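PDB 5EWQ: amidase from Bacillus anthracis, which probably hydrolyses carboxylic acid amides to the free acid and ammonia, as an amidase of the amidase signature family. Local coordinates for residues 119-124 / 160-165; 133-138 / 169-174; 200-205 / 229-234; 241-246 / 260-265. One frame throughout, in Å; residues are numbered along the deposited sequence.

Contact 1 (119-124 / 160-165); sequences VVVKDN and AFVLGK
Val119 O receives Leu163 N in a hydrogen bond of 2.8 Å and also lies 3.2 Å from Val162 CA in a CH···O contact. The other backbone bonds are Val119 N to Phe161 O at 2.8 Å and a longer one, Val121 N to Gly164 O, at 3.2 Å. The strands run parallel and cross at -52°. Val119 pairs with Val162 and Val121 with Lys165, leaving one residue between the pairs on one strand and two on the other, consistent with a beta bulge near Leu163. Val119, Val121, Val162 and Lys165 share a face, over which helix 150-155 packs in a beta-alpha-beta crossover. There a Val121 chi1 of -61° puts CG1 anti to the carbonyl carbon and leaves CG2 between that carbon and backbone N, where it meets Val162 CG1 at 4.0 Å, side chains nearly at right angles. CG2 also touches Lys165 CG at 4.0 Å, at the root of an extended chain whose NZ is bonded to Pro132 O, Met131 O and Val125 O. On the opposite face Val120 CG2 rests against Leu163 CB, 4.1 Å away. Backbone polar groups pair between strands, valine branches pack together, and the lysine carries its charged end on to loop carbonyls.

Contact 2 (133-138 / 169-174); sequences TSAGTY and SEWANY
Thr137 lays its methyl CG2 over one face of the Trp171 indole, 3.6 Å from the centroid of the five-membered ring and 23° off the ring normal, a CH-pi contact displaced toward the rim. The methyl stands there because chi1 (70°) turns it anti to the carbonyl carbon, which leaves OG1 facing back into the turn. Ala135 CB approaches the six-membered part of the indole more loosely, 4.4 Å from CE3. The backbones join once, through Trp171 N to Ala135 O at 3.1 Å, nearly straight at 158°. Residues 134-137 form a type I' beta turn, with Ala135 and Gly136 at positive phi; Ser134 O takes both Thr137 N and Thr137 OG1, the latter at 2.7 Å. Facing it, Trp171 to Asn173 also have positive phi and make a short, weakly bonded left-handed helical turn, in which Asn173 N reaches Ser169 O at 3.2 Å. Glu170 stretches its extended side chain alongside the turn: CG lies 3.5 Å from Gly136 O, and OE1 lies 3.4 Å from Thr137 CA, while OE2 is hydrogen-bonded to Gly185 N. Beyond the contact the Trp171 ring meets Phe367 of helix 360-377 edge-to-face and touches Ile389 of helix 386-394.

Contact 3 (200-205 / 229-234); sequences DTSGSS and IVAPAA
Residues 201-205 curve round Pro232, in the first turn of helix 230-235, and its ring is met mainly by backbone carbonyls. Gly203 O lies 3.3 Å from Pro232 CD and Ser205 O 3.5 Å from Pro232 CG, while Thr201 O makes a long CH···O contact with Pro232 CA at 3.6 Å. No hydrogen bond spans the two segments. The side-chain packing adds two serines. Ser202, with OG anti to the backbone N (chi1 178°), sets that oxygen beside Ala231 CB at 3.2 Å and 3.4 Å from Pro232 N, which has no hydrogen to offer. Ser205 brings CB to 4.1 Å from Pro232 CG, and its OG to 4.0 Å from Ile229 CG1, while that OG is hydrogen-bonded to Lys122 NZ, Ser228 O and Thr223 N. Hydrogen bonds run along the loop or to residues beyond it: Thr201 OG1 bonds to Ser202 O at 3.1 Å, and Thr201 O takes Gln236 NE2. Ser204 follows a cis peptide bond, and its OG is hydrogen-bonded to Lys122 NZ and Ser228 OG. This geometry matches the Ser-cisSer-Lys triad of amidase signature enzymes, with Ser228 as the probable nucleophile just before Ile229. The loop thus runs along the start of helix 230-235 and leads into helix 206-213. Ser204 touches the short helix 170-173; from helix 230-235, Val230 leans on strand 466-473, and Ala233 reaches that strand and strand 263-267.

Contact 4 (241-246 / 260-265); sequences LRPSLG and LDTAGP
Arg242 and Leu260 meet through the guanidinium edge: NH2 gives a hydrogen bond of 3.1 Å to Leu260 O, in the carbonyl plane and on a lone pair, although the oxygen is tilted 24° out of the guanidinium plane. NH1 adds a weak bond to the same oxygen at 3.4 Å and a long, weak ion pair to Glu224 OE2. The side chain leaves the backbone with CG anti to N (chi1 171°) and stays extended as far as NE, which carries the charged group along to Leu260. Thr262 CG2 lies over one guanidinium face, 3.4 Å from Arg242 NH1. At the other end Leu241 N donates to Pro265 O at 3.1 Å, and Leu241 O receives a CH···O contact from Gly264 CA at 3.2 Å. The backbone pairing at Leu241 joins two neighbouring antiparallel strands, 239-242 and 263-267, inside the large mixed sheet. Each strand is also bonded to its other neighbour, Arg242 to Glu466 and Gly264 to Gly222. Asp261 faces elsewhere: its O takes Arg250 NH1, its OD1 binds Thr225 OG1 and Ala257 N, and its OD2 binds Leu256 N. Pro243 CG lies 3.2 Å from Thr262 OG1, the ring and the hydroxyl turned toward each other. Leu241 CD2 packs obliquely on Pro265 CD at 3.7 Å, and helix 270-280 covers both residues, Phe277 touching the leucine and Leu276 the proline.

In the fold
Contacts 1 and 3, with centres about 17 Å apart, meet at the probable catalytic site; their junction is the pairing of the lysine at the end of the strand of contact 1 with the cis serine of contact 3, Lys122 NZ to Ser204 OG at 2.6 Å. Contact 2 borders both. Asp123 OD2 reaches Gly136 N at 2.7 Å from contact 1, and Ser169 N reaches Ser204 O at 3.1 Å toward contact 3. Contact 4 shares the large mixed sheet with contact 1, their nearest atoms about 7 Å apart, and touches contact 3 through Ile229 CD1, 3.5 Å from Gly264 N. Along the chain the segments of contacts 1 and 2 alternate; contacts 3 and 4 follow in series.

Contact 1 (119-124 / 160-165)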
loop_
_atom_site.group_PDB
_atom_site.type_symbol
_atom_site.label_atom_id
_atom_site.label_comp_id
_atom_site.label_asym_id
_atom_site.label_seq_id
_atom_site.Cartn_x
_atom_site.Cartn_y
_atom_site.Cartn_z
ATOM N N VAL A 119 7.507 1.642 -10.775
ATOM C CA VAL A 119 6.667 1.670 -9.583
ATOM C C VAL A 119 5.212 1.380 -9.940
ATOM O O VAL A 119 4.697 1.896 -10.931
ATOM C CB VAL A 119 6.752 3.032 -8.859
ATOM C CG1 VAL A 119 5.962 2.999 -7.560
ATOM C CG2 VAL A 119 8.201 3.402 -8.586
ATOM N N VAL A 120 4.556 0.549 -9.138
ATOM C CA VAL A 120 3.147 0.244 -9.345
ATOM C C VAL A 120 2.286 0.950 -8.304
ATOM O O VAL A 120 2.388 0.673 -7.110
ATOM C CB VAL A 120 2.874 -1.272 -9.285
ATOM C CG1 VAL A 120 1.379 -1.544 -9.277
ATOM C CG2 VAL A 120 3.538 -1.977 -10.455
ATOM N N VAL A 121 1.440 1.866 -8.763
ATOM C CA VAL A 121 0.562 2.604 -7.863
ATOM C C VAL A 121 -0.811 1.945 -7.777
ATOM O O VAL A 121 -1.213 1.206 -8.674
ATOM C CB VAL A 121 0.400 4.069 -8.308
ATOM C CG1 VAL A 121 1.750 4.771 -8.303
ATOM C CG2 VAL A 121 -0.239 4.142 -9.687
ATOM N N LYS A 122 -1.523 2.210 -6.687
ATOM C CA LYS A 122 -2.847 1.640 -6.472
ATOM C C LYS A 122 -3.820 2.142 -7.540
ATOM O O LYS A 122 -3.617 3.211 -8.118
ATOM C CB LYS A 122 -3.347 1.988 -5.068
ATOM C CG LYS A 122 -4.496 1.131 -4.564
ATOM C CD LYS A 122 -4.800 1.445 -3.107
ATOM C CE LYS A 122 -5.883 0.536 -2.554
ATOM N NZ LYS A 122 -6.145 0.792 -1.111
ATOM N N ASP A 123 -4.871 1.370 -7.800
ATOM C CA ASP A 123 -5.806 1.664 -8.884
ATOM C C ASP A 123 -6.602 2.952 -8.650
ATOM O O ASP A 123 -7.309 3.424 -9.542
ATOM C CB ASP A 123 -6.764 0.485 -9.083
ATOM C CG ASP A 123 -7.603 0.614 -10.343
ATOM O OD1 ASP A 123 -7.076 0.345 -11.443
ATOM O OD2 ASP A 123 -8.792 0.981 -10.232
ATOM N N ASN A 124 -6.481 3.523 -7.457
ATOM C CA ASN A 124 -7.169 4.769 -7.140
ATOM C C ASN A 124 -6.247 5.983 -7.235
ATOM O O ASN A 124 -6.568 7.055 -6.723
ATOM C CB ASN A 124 -7.793 4.692 -5.745
ATOM C CG ASN A 124 -6.761 4.504 -4.649
ATOM O OD1 ASN A 124 -5.593 4.225 -4.918
ATOM N ND2 ASN A 124 -7.192 4.645 -3.400
ATOM N N ALA A 160 11.923 7.863 -11.492
ATOM C CA ALA A 160 11.000 6.736 -11.410
ATOM C C ALA A 160 9.851 6.895 -12.399
ATOM O O ALA A 160 9.515 8.009 -12.800
ATOM C CB ALA A 160 10.466 6.587 -9.994
ATOM N N PHE A 161 9.253 5.775 -12.793
ATOM C CA PHE A 161 8.114 5.796 -13.701
ATOM C C PHE A 161 7.082 4.754 -13.288
ATOM O O PHE A 161 7.421 3.740 -12.676
ATOM C CB PHE A 161 8.563 5.556 -15.145
ATOM C CG PHE A 161 9.000 4.144 -15.422
ATOM C CD1 PHE A 161 10.276 3.721 -15.091
ATOM C CD2 PHE A 161 8.136 3.242 -16.025
ATOM C CE1 PHE A 161 10.681 2.423 -15.349
ATOM C CE2 PHE A 161 8.534 1.945 -16.285
ATOM C CZ PHE A 161 9.809 1.535 -15.946
ATOM N N VAL A 162 5.821 5.007 -13.624
ATOM C CA VAL A 162 4.745 4.094 -13.264
ATOM C C VAL A 162 4.680 2.903 -14.218
ATOM O O VAL A 162 4.344 3.051 -15.393
ATOM C CB VAL A 162 3.381 4.805 -13.250
ATOM C CG1 VAL A 162 2.291 3.842 -12.806
ATOM C CG2 VAL A 162 3.427 6.019 -12.338
ATOM N N LEU A 163 5.007 1.723 -13.700
ATOM C CA LEU A 163 4.964 0.497 -14.487
ATOM C C LEU A 163 3.527 0.099 -14.801
ATOM O O LEU A 163 3.215 -0.317 -15.918
ATOM C CB LEU A 163 5.674 -0.638 -13.748
ATOM C CG LEU A 163 5.598 -2.024 -14.392
ATOM C CD1 LEU A 163 6.276 -2.026 -15.753
ATOM C CD2 LEU A 163 6.209 -3.075 -13.479
ATOM N N GLY A 164 2.656 0.232 -13.806
ATOM C CA GLY A 164 1.255 -0.110 -13.963
ATOM C C GLY A 164 0.456 0.175 -12.705
ATOM O O GLY A 164 0.923 0.882 -11.812
ATOM N N LYS A 165 -0.749 -0.376 -12.629
ATOM C CA LYS A 165 -1.599 -0.164 -11.464
ATOM C C LYS A 165 -2.023 -1.482 -10.822
ATOM O O LYS A 165 -2.192 -2.493 -11.503
ATOM C CB LYS A 165 -2.823 0.669 -11.844
ATOM C CG LYS A 165 -2.468 2.095 -12.235
ATOM C CD LYS A 165 -3.698 2.943 -12.501
ATOM C CE LYS A 165 -3.299 4.382 -12.788
ATOM N NZ LYS A 165 -4.468 5.249 -13.098
#

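Contact 2 (133-138 / 169-174)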
loop_
_atom_site.group_PDB
_atom_site.type_symbol
_atom_site.label_atom_id
_atom_site.label_comp_id
_atom_site.label_asym_id
_atom_site.label_seq_id
_atom_site.Cartn_x
_atom_site.Cartn_y
_atom_site.Cartn_z
ATOM N N THR A 133 -7.920 5.579 -13.920
ATOM C CA THR A 133 -8.035 5.563 -12.469
ATOM C C THR A 133 -9.468 5.211 -12.104
ATOM O O THR A 133 -10.395 5.949 -12.433
ATOM C CB THR A 133 -7.651 6.917 -11.851
ATOM O OG1 THR A 133 -6.402 7.353 -12.399
ATOM C CG2 THR A 133 -7.527 6.799 -10.340
ATOM N N SER A 134 -9.653 4.084 -11.427
ATOM C CA SER A 134 -10.993 3.542 -11.254
ATOM C C SER A 134 -11.343 3.198 -9.813
ATOM O O SER A 134 -12.509 2.958 -9.502
ATOM C CB SER A 134 -11.154 2.295 -12.122
ATOM O OG SER A 134 -10.677 2.529 -13.436
ATOM N N ALA A 135 -10.332 3.164 -8.949
ATOM C CA ALA A 135 -10.496 2.728 -7.563
ATOM C C ALA A 135 -11.110 1.329 -7.490
ATOM O O ALA A 135 -11.800 0.993 -6.527
ATOM C CB ALA A 135 -11.346 3.725 -6.782
ATOM N N GLY A 136 -10.854 0.523 -8.517
ATOM C CA GLY A 136 -11.341 -0.844 -8.569
ATOM C C GLY A 136 -12.778 -0.989 -9.037
ATOM O O GLY A 136 -13.346 -2.079 -8.971
ATOM N N THR A 137 -13.371 0.099 -9.518
ATOM C CA THR A 137 -14.774 0.074 -9.926
ATOM C C THR A 137 -14.946 -0.220 -11.413
ATOM O O THR A 137 -14.052 0.039 -12.218
ATOM C CB THR A 137 -15.476 1.406 -9.604
ATOM O OG1 THR A 137 -14.981 2.436 -10.467
ATOM C CG2 THR A 137 -15.227 1.795 -8.160
ATOM N N TYR A 138 -16.108 -0.760 -11.766
ATOM C CA TYR A 138 -16.437 -1.049 -13.155
ATOM C C TYR A 138 -16.853 0.224 -13.892
ATOM O O TYR A 138 -16.626 0.362 -15.093
ATOM C CB TYR A 138 -17.553 -2.097 -13.234
ATOM C CG TYR A 138 -17.908 -2.528 -14.641
ATOM C CD1 TYR A 138 -17.280 -3.617 -15.233
ATOM C CD2 TYR A 138 -18.877 -1.852 -15.374
ATOM C CE1 TYR A 138 -17.602 -4.016 -16.518
ATOM C CE2 TYR A 138 -19.202 -2.244 -16.660
ATOM C CZ TYR A 138 -18.562 -3.326 -17.226
ATOM O OH TYR A 138 -18.886 -3.720 -18.504
ATOM N N SER A 169 -9.334 -3.762 -3.103
ATOM C CA SER A 169 -10.711 -3.860 -2.649
ATOM C C SER A 169 -11.450 -2.629 -3.154
ATOM O O SER A 169 -11.016 -1.502 -2.917
ATOM C CB SER A 169 -10.786 -3.962 -1.126
ATOM O OG SER A 169 -10.057 -5.080 -0.655
ATOM N N GLU A 170 -12.554 -2.849 -3.864
ATOM C CA GLU A 170 -13.277 -1.772 -4.535
ATOM C C GLU A 170 -13.678 -0.661 -3.567
ATOM O O GLU A 170 -14.123 -0.931 -2.451
ATOM C CB GLU A 170 -14.513 -2.327 -5.246
ATOM C CG GLU A 170 -15.225 -1.321 -6.135
ATOM C CD GLU A 170 -16.260 -1.968 -7.035
ATOM O OE1 GLU A 170 -17.025 -1.230 -7.690
ATOM O OE2 GLU A 170 -16.305 -3.216 -7.091
ATOM N N TRP A 171 -13.503 0.583 -4.009
ATOM C CA TRP A 171 -13.761 1.770 -3.193
ATOM C C TRP A 171 -12.979 1.750 -1.883
ATOM O O TRP A 171 -13.484 2.190 -0.848
ATOM C CB TRP A 171 -15.257 1.916 -2.899
ATOM C CG TRP A 171 -16.070 2.338 -4.083
ATOM C CD1 TRP A 171 -17.063 1.626 -4.692
ATOM C CD2 TRP A 171 -15.955 3.567 -4.809
ATOM N NE1 TRP A 171 -17.577 2.340 -5.748
ATOM C CE2 TRP A 171 -16.915 3.537 -5.839
ATOM C CE3 TRP A 171 -15.136 4.696 -4.684
ATOM C CZ2 TRP A 171 -17.074 4.583 -6.744
ATOM C CZ3 TRP A 171 -15.298 5.736 -5.582
ATOM C CH2 TRP A 171 -16.260 5.673 -6.598
ATOM N N ALA A 172 -11.748 1.248 -1.946
ATOM C CA ALA A 172 -10.887 1.101 -0.774
ATOM C C ALA A 172 -11.597 0.322 0.326
ATOM O O ALA A 172 -11.588 0.723 1.490
ATOM C CB ALA A 172 -10.438 2.462 -0.263
ATOM N N ASN A 173 -12.213 -0.790 -0.069
ATOM C CA ASN A 173 -13.014 -1.625 0.824
ATOM C C ASN A 173 -14.150 -0.843 1.477
ATOM O O ASN A 173 -14.219 -0.728 2.701
ATOM C CB ASN A 173 -12.137 -2.270 1.899
ATOM C CG ASN A 173 -12.861 -3.364 2.659
ATOM O OD1 ASN A 173 -13.763 -4.014 2.127
ATOM N ND2 ASN A 173 -12.474 -3.571 3.913
ATOM N N TYR A 174 -15.037 -0.300 0.650
ATOM C CA TYR A 174 -16.217 0.391 1.152
ATOM C C TYR A 174 -17.372 0.253 0.169
ATOM O O TYR A 174 -17.866 1.242 -0.370
ATOM C CB TYR A 174 -15.914 1.867 1.415
ATOM C CG TYR A 174 -16.866 2.513 2.398
ATOM C CD1 TYR A 174 -16.750 2.269 3.760
ATOM C CD2 TYR A 174 -17.877 3.363 1.967
ATOM C CE1 TYR A 174 -17.615 2.852 4.667
ATOM C CE2 TYR A 174 -18.747 3.951 2.868
ATOM C CZ TYR A 174 -18.610 3.691 4.215
ATOM O OH TYR A 174 -19.470 4.271 5.118
#

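Contact 3 (200-205 / 229-234)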
loop_
_atom_site.group_PDB
_atom_site.type_symbol
_atom_site.label_atom_id
_atom_site.label_comp_id
_atom_site.label_asym_id
_atom_site.label_seq_id
_atom_site.Cartn_x
_atom_site.Cartn_y
_atom_site.Cartn_z
ATOM N N ASP A 200 -6.483 -15.318 2.630
ATOM C CA ASP A 200 -7.007 -14.037 2.176
ATOM C C ASP A 200 -5.859 -13.091 1.852
ATOM O O ASP A 200 -4.729 -13.301 2.291
ATOM C CB ASP A 200 -7.929 -13.417 3.229
ATOM C CG ASP A 200 -9.399 -13.642 2.924
ATOM O OD1 ASP A 200 -9.971 -12.854 2.141
ATOM O OD2 ASP A 200 -9.982 -14.603 3.469
ATOM N N THR A 201 -6.148 -12.055 1.074
ATOM C CA THR A 201 -5.134 -11.077 0.705
ATOM C C THR A 201 -5.164 -9.874 1.630
ATOM O O THR A 201 -4.224 -9.078 1.654
ATOM C CB THR A 201 -5.325 -10.583 -0.737
ATOM O OG1 THR A 201 -6.613 -9.967 -0.862
ATOM C CG2 THR A 201 -5.229 -11.736 -1.710
ATOM N N SER A 202 -6.258 -9.752 2.380
ATOM C CA SER A 202 -6.573 -8.552 3.152
ATOM C C SER A 202 -6.713 -7.354 2.214
ATOM O O SER A 202 -6.600 -7.491 0.995
ATOM C CB SER A 202 -5.513 -8.280 4.223
ATOM O OG SER A 202 -5.807 -7.090 4.932
ATOM N N GLY A 203 -6.974 -6.181 2.777
ATOM C CA GLY A 203 -7.191 -5.005 1.957
ATOM C C GLY A 203 -6.892 -3.703 2.667
ATOM O O GLY A 203 -6.518 -3.698 3.839
ATOM N N SER A 204 -7.071 -2.593 1.956
ATOM C CA SER A 204 -7.585 -2.627 0.591
ATOM C C SER A 204 -6.471 -2.605 -0.456
ATOM O O SER A 204 -6.732 -2.780 -1.645
ATOM C CB SER A 204 -8.537 -1.455 0.356
ATOM O OG SER A 204 -7.859 -0.217 0.487
ATOM N N SER A 205 -5.236 -2.391 -0.015
ATOM C CA SER A 205 -4.098 -2.379 -0.930
ATOM C C SER A 205 -3.554 -3.788 -1.147
ATOM O O SER A 205 -2.378 -4.056 -0.902
ATOM C CB SER A 205 -2.990 -1.464 -0.404
ATOM O OG SER A 205 -3.484 -0.161 -0.151
ATOM N N ILE A 229 -3.145 -0.510 4.403
ATOM C CA ILE A 229 -1.777 -0.705 3.932
ATOM C C ILE A 229 -1.043 -1.755 4.762
ATOM O O ILE A 229 -0.461 -2.691 4.213
ATOM C CB ILE A 229 -0.972 0.613 3.956
ATOM C CG1 ILE A 229 -1.384 1.508 2.788
ATOM C CG2 ILE A 229 0.520 0.333 3.875
ATOM C CD1 ILE A 229 -0.647 2.828 2.741
ATOM N N VAL A 230 -1.083 -1.605 6.081
ATOM C CA VAL A 230 -0.325 -2.478 6.972
ATOM C C VAL A 230 -0.915 -3.886 7.075
ATOM O O VAL A 230 -0.199 -4.840 7.379
ATOM C CB VAL A 230 -0.221 -1.876 8.389
ATOM C CG1 VAL A 230 0.553 -0.570 8.348
ATOM C CG2 VAL A 230 -1.602 -1.661 8.989
ATOM N N ALA A 231 -2.213 -4.018 6.819
ATOM C CA ALA A 231 -2.867 -5.322 6.904
ATOM C C ALA A 231 -2.578 -6.213 5.685
ATOM O O ALA A 231 -2.229 -7.382 5.859
ATOM C CB ALA A 231 -4.373 -5.156 7.100
ATOM N N PRO A 232 -2.719 -5.683 4.452
ATOM C CA PRO A 232 -2.331 -6.563 3.342
ATOM C C PRO A 232 -0.821 -6.778 3.276
ATOM O O PRO A 232 -0.368 -7.788 2.739
ATOM C CB PRO A 232 -2.831 -5.812 2.104
ATOM C CG PRO A 232 -2.859 -4.389 2.518
ATOM C CD PRO A 232 -3.264 -4.402 3.962
ATOM N N ALA A 233 -0.058 -5.836 3.820
ATOM C CA ALA A 233 1.392 -5.969 3.876
ATOM C C ALA A 233 1.788 -7.102 4.815
ATOM O O ALA A 233 2.732 -7.845 4.548
ATOM C CB ALA A 233 2.034 -4.664 4.320
ATOM N N ALA A 234 1.056 -7.228 5.917
ATOM C CA ALA A 234 1.316 -8.274 6.898
ATOM C C ALA A 234 0.779 -9.617 6.420
ATOM O O ALA A 234 1.322 -10.670 6.753
ATOM C CB ALA A 234 0.699 -7.905 8.239
#

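Contact 4 (241-246 / 260-265)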
loop_
_atom_site.group_PDB
_atom_site.type_symbol
_atom_site.label_atom_id
_atom_site.label_comp_id
_atom_site.label_asym_id
_atom_site.label_seq_id
_atom_site.Cartn_x
_atom_site.Cartn_y
_atom_site.Cartn_z
ATOM N N LEU A 241 4.150 1.024 4.882
ATOM C CA LEU A 241 4.205 2.181 5.769
ATOM C C LEU A 241 3.016 3.116 5.589
ATOM O O LEU A 241 2.689 3.509 4.471
ATOM C CB LEU A 241 5.498 2.969 5.545
ATOM C CG LEU A 241 5.570 4.317 6.272
ATOM C CD1 LEU A 241 6.057 4.149 7.705
ATOM C CD2 LEU A 241 6.435 5.315 5.517
ATOM N N ARG A 242 2.369 3.465 6.696
ATOM C CA ARG A 242 1.394 4.548 6.700
ATOM C C ARG A 242 2.055 5.802 7.251
ATOM O O ARG A 242 2.445 5.835 8.414
ATOM C CB ARG A 242 0.162 4.192 7.534
ATOM C CG ARG A 242 -0.781 5.370 7.747
ATOM C CD ARG A 242 -1.834 5.077 8.805
ATOM N NE ARG A 242 -2.628 6.260 9.122
ATOM C CZ ARG A 242 -3.789 6.559 8.547
ATOM N NH1 ARG A 242 -4.299 5.755 7.626
ATOM N NH2 ARG A 242 -4.442 7.657 8.895
ATOM N N PRO A 243 2.193 6.837 6.413
ATOM C CA PRO A 243 2.847 8.074 6.851
ATOM C C PRO A 243 1.960 8.895 7.782
ATOM O O PRO A 243 0.778 8.586 7.938
ATOM C CB PRO A 243 3.098 8.817 5.539
ATOM C CG PRO A 243 2.004 8.351 4.646
ATOM C CD PRO A 243 1.754 6.911 5.008
ATOM N N SER A 244 2.533 9.925 8.396
ATOM C CA SER A 244 1.764 10.823 9.248
ATOM C C SER A 244 0.778 11.621 8.405
ATOM O O SER A 244 1.088 12.005 7.278
ATOM C CB SER A 244 2.690 11.766 10.019
ATOM O OG SER A 244 3.646 11.041 10.771
ATOM N N LEU A 245 -0.411 11.861 8.951
ATOM C CA LEU A 245 -1.428 12.632 8.245
ATOM C C LEU A 245 -0.949 14.057 7.997
ATOM O O LEU A 245 -1.069 14.926 8.860
ATOM C CB LEU A 245 -2.741 12.640 9.029
ATOM C CG LEU A 245 -3.513 11.319 9.043
ATOM C CD1 LEU A 245 -4.807 11.456 9.828
ATOM C CD2 LEU A 245 -3.790 10.847 7.624
ATOM N N GLY A 246 -0.403 14.282 6.805
ATOM C CA GLY A 246 0.144 15.575 6.437
ATOM C C GLY A 246 1.496 15.429 5.769
ATOM O O GLY A 246 1.997 16.361 5.140
ATOM N N LEU A 260 -8.988 10.510 7.145
ATOM C CA LEU A 260 -8.070 9.413 7.430
ATOM C C LEU A 260 -7.212 9.012 6.231
ATOM O O LEU A 260 -6.192 8.342 6.394
ATOM C CB LEU A 260 -8.854 8.196 7.925
ATOM C CG LEU A 260 -9.799 8.436 9.104
ATOM C CD1 LEU A 260 -10.576 7.171 9.437
ATOM C CD2 LEU A 260 -9.029 8.932 10.315
ATOM N N ASP A 261 -7.629 9.421 5.035
ATOM C CA ASP A 261 -6.943 9.032 3.802
ATOM C C ASP A 261 -5.464 9.408 3.800
ATOM O O ASP A 261 -5.086 10.503 4.220
ATOM C CB ASP A 261 -7.628 9.665 2.586
ATOM C CG ASP A 261 -8.961 9.022 2.264
ATOM O OD1 ASP A 261 -9.191 7.872 2.696
ATOM O OD2 ASP A 261 -9.779 9.664 1.574
ATOM N N THR A 262 -4.635 8.484 3.324
ATOM C CA THR A 262 -3.202 8.719 3.198
ATOM C C THR A 262 -2.580 7.718 2.226
ATOM O O THR A 262 -3.129 6.642 1.993
ATOM C CB THR A 262 -2.487 8.623 4.560
ATOM O OG1 THR A 262 -1.113 8.995 4.407
ATOM C CG2 THR A 262 -2.569 7.208 5.113
ATOM N N ALA A 263 -1.436 8.082 1.654
ATOM C CA ALA A 263 -0.748 7.215 0.704
ATOM C C ALA A 263 0.645 6.857 1.211
ATOM O O ALA A 263 1.438 7.738 1.539
ATOM C CB ALA A 263 -0.663 7.881 -0.659
ATOM N N GLY A 264 0.937 5.561 1.271
ATOM C CA GLY A 264 2.210 5.094 1.788
ATOM C C GLY A 264 2.952 4.156 0.853
ATOM O O GLY A 264 2.366 3.617 -0.086
ATOM N N PRO A 265 4.254 3.954 1.111
ATOM C CA PRO A 265 5.112 3.102 0.284
ATOM C C PRO A 265 5.052 1.637 0.704
ATOM O O PRO A 265 4.863 1.339 1.884
ATOM C CB PRO A 265 6.502 3.683 0.531
ATOM C CG PRO A 265 6.438 4.146 1.953
ATOM C CD PRO A 265 5.007 4.577 2.214
#